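Local atomic coordinates of hypothetical protein (Clostridium sporogenes ATCC 15579, PDB entry 4QRK), a protein that is of unknown function but, as a right-handed beta-helix of the DUF2154 family, is a putative cell adhesion protein. Residues M46-Y52 against R90-N96; I166-A172 against I191-Y197. All blocks are in the same frame, centred on the assembly; numbering follows the deposited sequence. Where two conformers were deposited one is given.

Overall arrangement
Both contacts are antiparallel strand pairs in a right-handed beta-helix, and they lie on opposite sides of the chain's centre, with their own centres about 33 Å apart and their nearest atoms about 21 Å apart. Contact 1 comes first along the chain and is complete before contact 2 begins. Strands 46-52 and 91-98 belong to the sheet that starts at strand 11-17, whereas strands 167-174 and 191-193 belong to the other long sheet, near its end at strand 185-187. Parallel strands make up the middle of both sheets. The antiparallel pairs thus occur toward the two ends of the helix, where the coiling gives way to strands that reverse direction.

Contact 1 (M46-Y52 against R90-N96); sequences MKGKFIY and RNEWNIN
F50 and W93 each place CG beside the backbone N and anti to the carbonyl carbon (chi1 -57° and -65°), and these torsions bring their rings together on one face of an antiparallel strand pair in the right-handed beta-helix. The stack is edge-to-face: the edge of the F50 ring, at CD1, meets the face of the W93 five-membered ring, with centroids 4.8 Å apart and planes at 73°. Large flat residues suit this buried face, where I74 of strand 69-75 touches both rings and F31 sets a further edge-to-face contact with W93. M46, a selenomethionine, bends its flexible chain at chi2 so that its methyl CE packs tightly on I95 CG1, 3.4 Å away. G48, which has no side chain, lies beside that methyl on this face, opposite I95 in a non-hydrogen-bonded pair.

Six backbone hydrogen bonds join the pairs K47-N96, K49-N94 and I51-E92, whose side chains occupy the more polar face. There I51 lays its CG2 over the centre of the R90 guanidinium, 3.8 Å from CZ, a greasy cover for a flat cation. N94 OD1 accepts a hydrogen bond from N37. Near the end of the pair, K47, bent at chi3 and chi4, runs beside N96, whose amide is steadied by a hydrogen bond between ND2 and S39. The K47 ammonium has a salt bridge to E42, and it also makes a weak hydrogen bond across the strands from K47 NZ to N96 OD1, 2.9 Å long.

Contact 2 (I166-A172 against I191-Y197); sequences IGVKIKA and IYKNSQY
N194 turns its amide against the start of strand 167-174, gripping I166 O just before it and V168 N within it, in the antiparallel pairing near one end of the beta-helix. Its CG sits between the backbone N and the carbonyl carbon (chi1 65°), which lets ND2 donate to I166 O at 3.0 Å, a nearly straight bond lying close to the amide plane. OD1 accepts V168 N, also at 3.0 Å, from above the carbonyl plane. Asparagine fits because one short side chain supplies both donor and acceptor where regular pairing stops and a type I turn, N194 to Y197, begins. G167, lacking a side chain, lets the turn lie close, its CA 3.5 Å from Y197 N.

Y197 holds CG anti to its own N (chi1 -173°), which brings one face of the ring under the obliquely crossing K169 chain. The lysine's CB sits over that face in a CH-pi contact, 3.8 Å from the Y197 centroid, and its extended chain carries CD past the hydroxyl, which is hydrogen-bonded to E205. Farther along, I191 turns CD1 against K171 CB, 3.7 Å away, and CG2 against K169 CE. Long lysines suit this partly exposed face, offering methylenes to their neighbours. On the other face, Y192 passes A172, CE1 to CB 4.1 Å, and one water bridges its OH to A172 O.

Backbone bonds pair I170 with Y192. Strand 203-210 hydrogen-bonds along the other edge of strand 167-174, and I217 of strand 215-219 packs on I170 and Y192 from the sheet that holds contact 1.

Contact 1 (M46-Y52 against R90-N96)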
loop_
_atom_site.group_PDB
_atom_site.type_symbol
_atom_site.label_atom_id
_atom_site.label_comp_id
_atom_site.label_asym_id
_atom_site.label_seq_id
_atom_site.Cartn_x
_atom_site.Cartn_y
_atom_site.Cartn_z
HETATM N N MSE A 46 -10.913 -3.924 -10.321
HETATM C CA MSE A 46 -10.344 -2.638 -9.977
HETATM C C MSE A 46 -11.012 -1.558 -10.815
HETATM O O MSE A 46 -11.357 -1.801 -11.979
HETATM C CB MSE A 46 -8.844 -2.659 -10.293
HETATM C CG MSE A 46 -8.104 -1.370 -10.032
HETATM SE SE MSE A 46 -7.778 -0.264 -11.629
HETATM C CE MSE A 46 -7.121 1.298 -10.771
ATOM N N LYS A 47 -11.186 -0.369 -10.225
ATOM C CA LYS A 47 -11.615 0.806 -10.940
ATOM C C LYS A 47 -10.698 1.904 -10.477
ATOM O O LYS A 47 -10.385 2.027 -9.284
ATOM C CB LYS A 47 -13.070 1.150 -10.619
ATOM C CG LYS A 47 -13.517 2.477 -11.233
ATOM C CD LYS A 47 -14.932 2.887 -10.869
ATOM C CE LYS A 47 -15.069 3.361 -9.424
ATOM N NZ LYS A 47 -15.785 2.354 -8.533
ATOM N N GLY A 48 -10.250 2.719 -11.404
ATOM C CA GLY A 48 -9.394 3.817 -11.025
ATOM C C GLY A 48 -9.704 5.078 -11.781
ATOM O O GLY A 48 -10.109 5.036 -12.947
ATOM N N LYS A 49 -9.525 6.206 -11.103
ATOM C CA LYS A 49 -9.526 7.515 -11.741
ATOM C C LYS A 49 -8.125 8.144 -11.633
ATOM O O LYS A 49 -7.561 8.256 -10.539
ATOM C CB LYS A 49 -10.559 8.425 -11.067
ATOM C CG LYS A 49 -10.708 9.774 -11.778
ATOM C CD LYS A 49 -11.637 10.697 -11.016
ATOM C CE LYS A 49 -11.813 12.023 -11.726
ATOM N NZ LYS A 49 -12.654 12.968 -10.947
ATOM N N PHE A 50 -7.592 8.552 -12.774
ATOM C CA PHE A 50 -6.208 8.995 -12.875
ATOM C C PHE A 50 -6.255 10.408 -13.379
ATOM O O PHE A 50 -6.959 10.708 -14.368
ATOM C CB PHE A 50 -5.446 8.080 -13.848
ATOM C CG PHE A 50 -5.501 6.652 -13.448
ATOM C CD1 PHE A 50 -4.547 6.126 -12.608
ATOM C CD2 PHE A 50 -6.562 5.863 -13.818
ATOM C CE1 PHE A 50 -4.592 4.816 -12.205
ATOM C CE2 PHE A 50 -6.631 4.560 -13.421
ATOM C CZ PHE A 50 -5.624 4.025 -12.585
ATOM N N ILE A 51 -5.553 11.281 -12.658
ATOM C CA ILE A 51 -5.464 12.703 -13.001
ATOM C C ILE A 51 -4.008 13.080 -13.158
ATOM O O ILE A 51 -3.185 12.814 -12.277
ATOM C CB ILE A 51 -6.105 13.562 -11.958
ATOM C CG1 ILE A 51 -7.574 13.173 -11.834
ATOM C CG2 ILE A 51 -6.015 15.045 -12.324
ATOM C CD1 ILE A 51 -8.230 13.818 -10.591
ATOM N N TYR A 52 -3.664 13.639 -14.308
ATOM C CA TYR A 52 -2.252 13.921 -14.585
ATOM C C TYR A 52 -2.122 15.172 -15.452
ATOM O O TYR A 52 -2.846 15.322 -16.419
ATOM C CB TYR A 52 -1.523 12.677 -15.192
ATOM C CG TYR A 52 -2.104 12.113 -16.464
ATOM C CD1 TYR A 52 -3.130 11.188 -16.441
ATOM C CD2 TYR A 52 -1.612 12.507 -17.697
ATOM C CE1 TYR A 52 -3.678 10.701 -17.635
ATOM C CE2 TYR A 52 -2.134 12.012 -18.880
ATOM C CZ TYR A 52 -3.173 11.109 -18.831
ATOM O OH TYR A 52 -3.687 10.627 -20.001
ATOM N N ARG A 90 0.117 18.119 -11.245
ATOM C CA ARG A 90 -0.782 17.199 -10.564
ATOM C C ARG A 90 -0.602 15.806 -11.102
ATOM O O ARG A 90 -0.552 15.602 -12.321
ATOM C CB ARG A 90 -2.239 17.573 -10.825
ATOM C CG ARG A 90 -2.927 18.131 -9.647
ATOM C CD ARG A 90 -4.397 18.275 -9.924
ATOM N NE ARG A 90 -5.172 17.350 -9.121
ATOM C CZ ARG A 90 -6.497 17.235 -9.200
ATOM N NH1 ARG A 90 -7.190 17.988 -10.046
ATOM N NH2 ARG A 90 -7.121 16.372 -8.429
ATOM N N ASN A 91 -0.503 14.859 -10.192
ATOM C CA ASN A 91 -0.505 13.444 -10.536
ATOM C C ASN A 91 -1.158 12.667 -9.422
ATOM O O ASN A 91 -0.589 12.474 -8.331
ATOM C CB ASN A 91 0.911 12.909 -10.754
ATOM C CG ASN A 91 0.896 11.556 -11.435
ATOM O OD1 ASN A 91 0.375 11.427 -12.542
ATOM N ND2 ASN A 91 1.469 10.551 -10.794
ATOM N N GLU A 92 -2.356 12.190 -9.694
ATOM C CA GLU A 92 -3.164 11.534 -8.677
ATOM C C GLU A 92 -3.814 10.262 -9.234
ATOM O O GLU A 92 -4.410 10.273 -10.316
ATOM C CB GLU A 92 -4.219 12.516 -8.133
ATOM C CG GLU A 92 -5.047 12.013 -6.941
ATOM C CD GLU A 92 -6.161 13.009 -6.539
ATOM O OE1 GLU A 92 -5.861 13.953 -5.782
ATOM O OE2 GLU A 92 -7.320 12.873 -7.002
ATOM N N TRP A 93 -3.684 9.174 -8.467
ATOM C CA TRP A 93 -4.308 7.915 -8.783
ATOM C C TRP A 93 -5.240 7.545 -7.633
ATOM O O TRP A 93 -4.840 7.429 -6.458
ATOM C CB TRP A 93 -3.281 6.786 -8.961
ATOM C CG TRP A 93 -2.318 6.904 -10.113
ATOM C CD1 TRP A 93 -2.159 7.954 -10.991
ATOM C CD2 TRP A 93 -1.333 5.930 -10.460
ATOM N NE1 TRP A 93 -1.141 7.667 -11.882
ATOM C CE2 TRP A 93 -0.600 6.444 -11.554
ATOM C CE3 TRP A 93 -1.004 4.673 -9.944
ATOM C CZ2 TRP A 93 0.434 5.726 -12.158
ATOM C CZ3 TRP A 93 0.037 3.974 -10.531
ATOM C CH2 TRP A 93 0.745 4.504 -11.627
ATOM N N ASN A 94 -6.492 7.351 -7.972
ATOM C CA ASN A 94 -7.486 6.965 -6.974
ATOM C C ASN A 94 -8.073 5.650 -7.375
ATOM O O ASN A 94 -8.751 5.569 -8.383
ATOM C CB ASN A 94 -8.572 8.028 -6.919
ATOM C CG ASN A 94 -8.020 9.386 -6.611
ATOM O OD1 ASN A 94 -7.584 9.625 -5.509
ATOM N ND2 ASN A 94 -7.986 10.264 -7.600
ATOM N N ILE A 95 -7.755 4.607 -6.619
ATOM C CA ILE A 95 -8.034 3.237 -7.016
ATOM C C ILE A 95 -9.023 2.551 -6.072
ATOM O O ILE A 95 -8.846 2.616 -4.849
ATOM C CB ILE A 95 -6.706 2.440 -7.057
ATOM C CG1 ILE A 95 -5.821 3.010 -8.194
ATOM C CG2 ILE A 95 -6.963 0.939 -7.247
ATOM C CD1 ILE A 95 -4.441 2.422 -8.220
ATOM N N ASN A 96 -10.068 1.933 -6.632
ATOM C CA ASN A 96 -10.996 1.120 -5.840
ATOM C C ASN A 96 -10.765 -0.346 -6.192
ATOM O O ASN A 96 -10.725 -0.710 -7.388
ATOM C CB ASN A 96 -12.507 1.413 -6.080
ATOM C CG ASN A 96 -12.932 2.852 -5.849
ATOM O OD1 ASN A 96 -13.811 3.350 -6.583
ATOM N ND2 ASN A 96 -12.384 3.517 -4.848
#

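Contact 2 (I166-A172 against I191-Y197)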
loop_
_atom_site.group_PDB
_atom_site.type_symbol
_atom_site.label_atom_id
_atom_site.label_comp_id
_atom_site.label_asym_id
_atom_site.label_seq_id
_atom_site.Cartn_x
_atom_site.Cartn_y
_atom_site.Cartn_z
ATOM N N ILE A 166 -7.202 -9.816 15.659
ATOM C CA ILE A 166 -6.278 -10.862 15.276
ATOM C C ILE A 166 -4.870 -10.486 15.694
ATOM O O ILE A 166 -4.550 -9.317 15.925
ATOM C CB ILE A 166 -6.382 -11.205 13.784
ATOM C CG1 ILE A 166 -5.759 -10.144 12.909
ATOM C CG2 ILE A 166 -7.859 -11.382 13.388
ATOM C CD1 ILE A 166 -5.588 -10.624 11.495
ATOM N N GLY A 167 -4.020 -11.498 15.811
ATOM C CA GLY A 167 -2.662 -11.283 16.269
ATOM C C GLY A 167 -1.834 -10.507 15.281
ATOM O O GLY A 167 -1.880 -10.723 14.067
ATOM N N VAL A 168 -1.061 -9.584 15.825
ATOM C CA VAL A 168 -0.140 -8.761 15.074
ATOM C C VAL A 168 1.245 -8.741 15.736
ATOM O O VAL A 168 1.384 -8.599 16.969
ATOM C CB VAL A 168 -0.699 -7.303 14.984
ATOM C CG1 VAL A 168 0.233 -6.416 14.258
ATOM C CG2 VAL A 168 -2.027 -7.293 14.292
ATOM N N LYS A 169 2.268 -8.926 14.912
ATOM C CA LYS A 169 3.644 -8.726 15.334
ATOM C C LYS A 169 4.322 -7.830 14.343
ATOM O O LYS A 169 4.256 -8.089 13.142
ATOM C CB LYS A 169 4.366 -10.076 15.427
ATOM C CG LYS A 169 5.809 -10.020 15.883
ATOM C CD LYS A 169 6.281 -11.451 16.101
ATOM C CE LYS A 169 7.693 -11.591 16.603
ATOM N NZ LYS A 169 7.917 -13.006 17.087
ATOM N N ILE A 170 4.981 -6.787 14.851
ATOM C CA ILE A 170 5.622 -5.761 14.018
ATOM C C ILE A 170 7.085 -5.663 14.386
ATOM O O ILE A 170 7.432 -5.443 15.556
ATOM C CB ILE A 170 5.052 -4.354 14.251
ATOM C CG1 ILE A 170 3.538 -4.342 14.060
ATOM C CG2 ILE A 170 5.705 -3.312 13.275
ATOM C CD1 ILE A 170 2.809 -4.177 15.330
ATOM N N LYS A 171 7.949 -5.849 13.408
ATOM C CA LYS A 171 9.355 -5.486 13.574
ATOM C C LYS A 171 9.529 -4.105 12.977
ATOM O O LYS A 171 9.325 -3.912 11.786
ATOM C CB LYS A 171 10.272 -6.530 12.925
ATOM C CG LYS A 171 11.766 -6.210 13.047
ATOM C CD LYS A 171 12.623 -7.353 12.494
ATOM C CE LYS A 171 14.098 -7.202 12.876
ATOM N NZ LYS A 171 14.871 -8.484 12.747
ATOM N N ALA A 172 9.868 -3.128 13.815
ATOM C CA ALA A 172 9.961 -1.741 13.348
ATOM C C ALA A 172 11.358 -1.216 13.595
ATOM O O ALA A 172 11.807 -1.117 14.750
ATOM C CB ALA A 172 8.947 -0.855 14.020
ATOM N N ILE A 191 10.675 -5.138 18.308
ATOM C CA ILE A 191 9.459 -5.945 18.108
ATOM C C ILE A 191 8.294 -5.470 18.973
ATOM O O ILE A 191 8.430 -5.297 20.196
ATOM C CB ILE A 191 9.686 -7.417 18.464
ATOM C CG1 ILE A 191 10.950 -7.958 17.789
ATOM C CG2 ILE A 191 8.426 -8.232 18.122
ATOM C CD1 ILE A 191 10.907 -7.876 16.311
ATOM N N TYR A 192 7.142 -5.326 18.335
ATOM C CA TYR A 192 5.901 -4.883 18.961
ATOM C C TYR A 192 4.778 -5.845 18.633
ATOM O O TYR A 192 4.671 -6.297 17.490
ATOM C CB TYR A 192 5.520 -3.504 18.442
ATOM C CG TYR A 192 6.592 -2.504 18.687
ATOM C CD1 TYR A 192 7.669 -2.412 17.832
ATOM C CD2 TYR A 192 6.541 -1.672 19.786
ATOM C CE1 TYR A 192 8.678 -1.504 18.044
ATOM C CE2 TYR A 192 7.538 -0.768 20.030
ATOM C CZ TYR A 192 8.624 -0.691 19.158
ATOM O OH TYR A 192 9.634 0.217 19.372
ATOM N N LYS A 193 3.931 -6.140 19.611
ATOM C CA LYS A 193 2.825 -7.064 19.383
ATOM C C LYS A 193 1.585 -6.588 20.092
ATOM O O LYS A 193 1.674 -5.823 21.042
ATOM C CB LYS A 193 3.152 -8.446 19.961
ATOM C CG LYS A 193 4.406 -9.083 19.443
ATOM C CD LYS A 193 4.814 -10.275 20.311
ATOM C CE LYS A 193 5.368 -9.816 21.659
ATOM N NZ LYS A 193 6.097 -10.891 22.414
ATOM N N ASN A 194 0.433 -7.091 19.664
ATOM C CA ASN A 194 -0.778 -6.939 20.440
ATOM C C ASN A 194 -1.067 -8.188 21.250
ATOM O O ASN A 194 -0.354 -9.216 21.166
ATOM C CB ASN A 194 -1.970 -6.552 19.563
ATOM C CG ASN A 194 -2.361 -7.632 18.560
ATOM O OD1 ASN A 194 -1.857 -8.767 18.579
ATOM N ND2 ASN A 194 -3.304 -7.286 17.693
ATOM N N SER A 195 -2.108 -8.095 22.058
ATOM C CA SER A 195 -2.411 -9.166 23.006
ATOM C C SER A 195 -2.881 -10.424 22.266
ATOM O O SER A 195 -2.684 -11.525 22.762
ATOM C CB SER A 195 -3.446 -8.700 24.044
ATOM O OG SER A 195 -4.620 -8.218 23.413
ATOM N N GLN A 196 -3.465 -10.283 21.073
ATOM C CA GLN A 196 -3.917 -11.473 20.328
ATOM C C GLN A 196 -2.801 -12.297 19.676
ATOM O O GLN A 196 -3.017 -13.440 19.282
ATOM C CB GLN A 196 -5.001 -11.128 19.324
ATOM C CG GLN A 196 -6.352 -10.973 19.962
ATOM C CD GLN A 196 -6.917 -12.291 20.469
ATOM O OE1 GLN A 196 -6.889 -12.554 21.662
ATOM N NE2 GLN A 196 -7.431 -13.112 19.571
ATOM N N TYR A 197 -1.604 -11.737 19.570
ATOM C CA TYR A 197 -0.549 -12.444 18.860
ATOM C C TYR A 197 -0.144 -13.725 19.590
ATOM O O TYR A 197 0.164 -13.703 20.782
ATOM C CB TYR A 197 0.682 -11.586 18.670
ATOM C CG TYR A 197 1.669 -12.291 17.797
ATOM C CD1 TYR A 197 1.479 -12.350 16.400
ATOM C CD2 TYR A 197 2.769 -12.942 18.348
ATOM C CE1 TYR A 197 2.372 -13.013 15.603
ATOM C CE2 TYR A 197 3.660 -13.618 17.553
ATOM C CZ TYR A 197 3.467 -13.656 16.191
ATOM O OH TYR A 197 4.372 -14.341 15.421
HETATM O O HOH W 1 12.134 0.101 17.602
#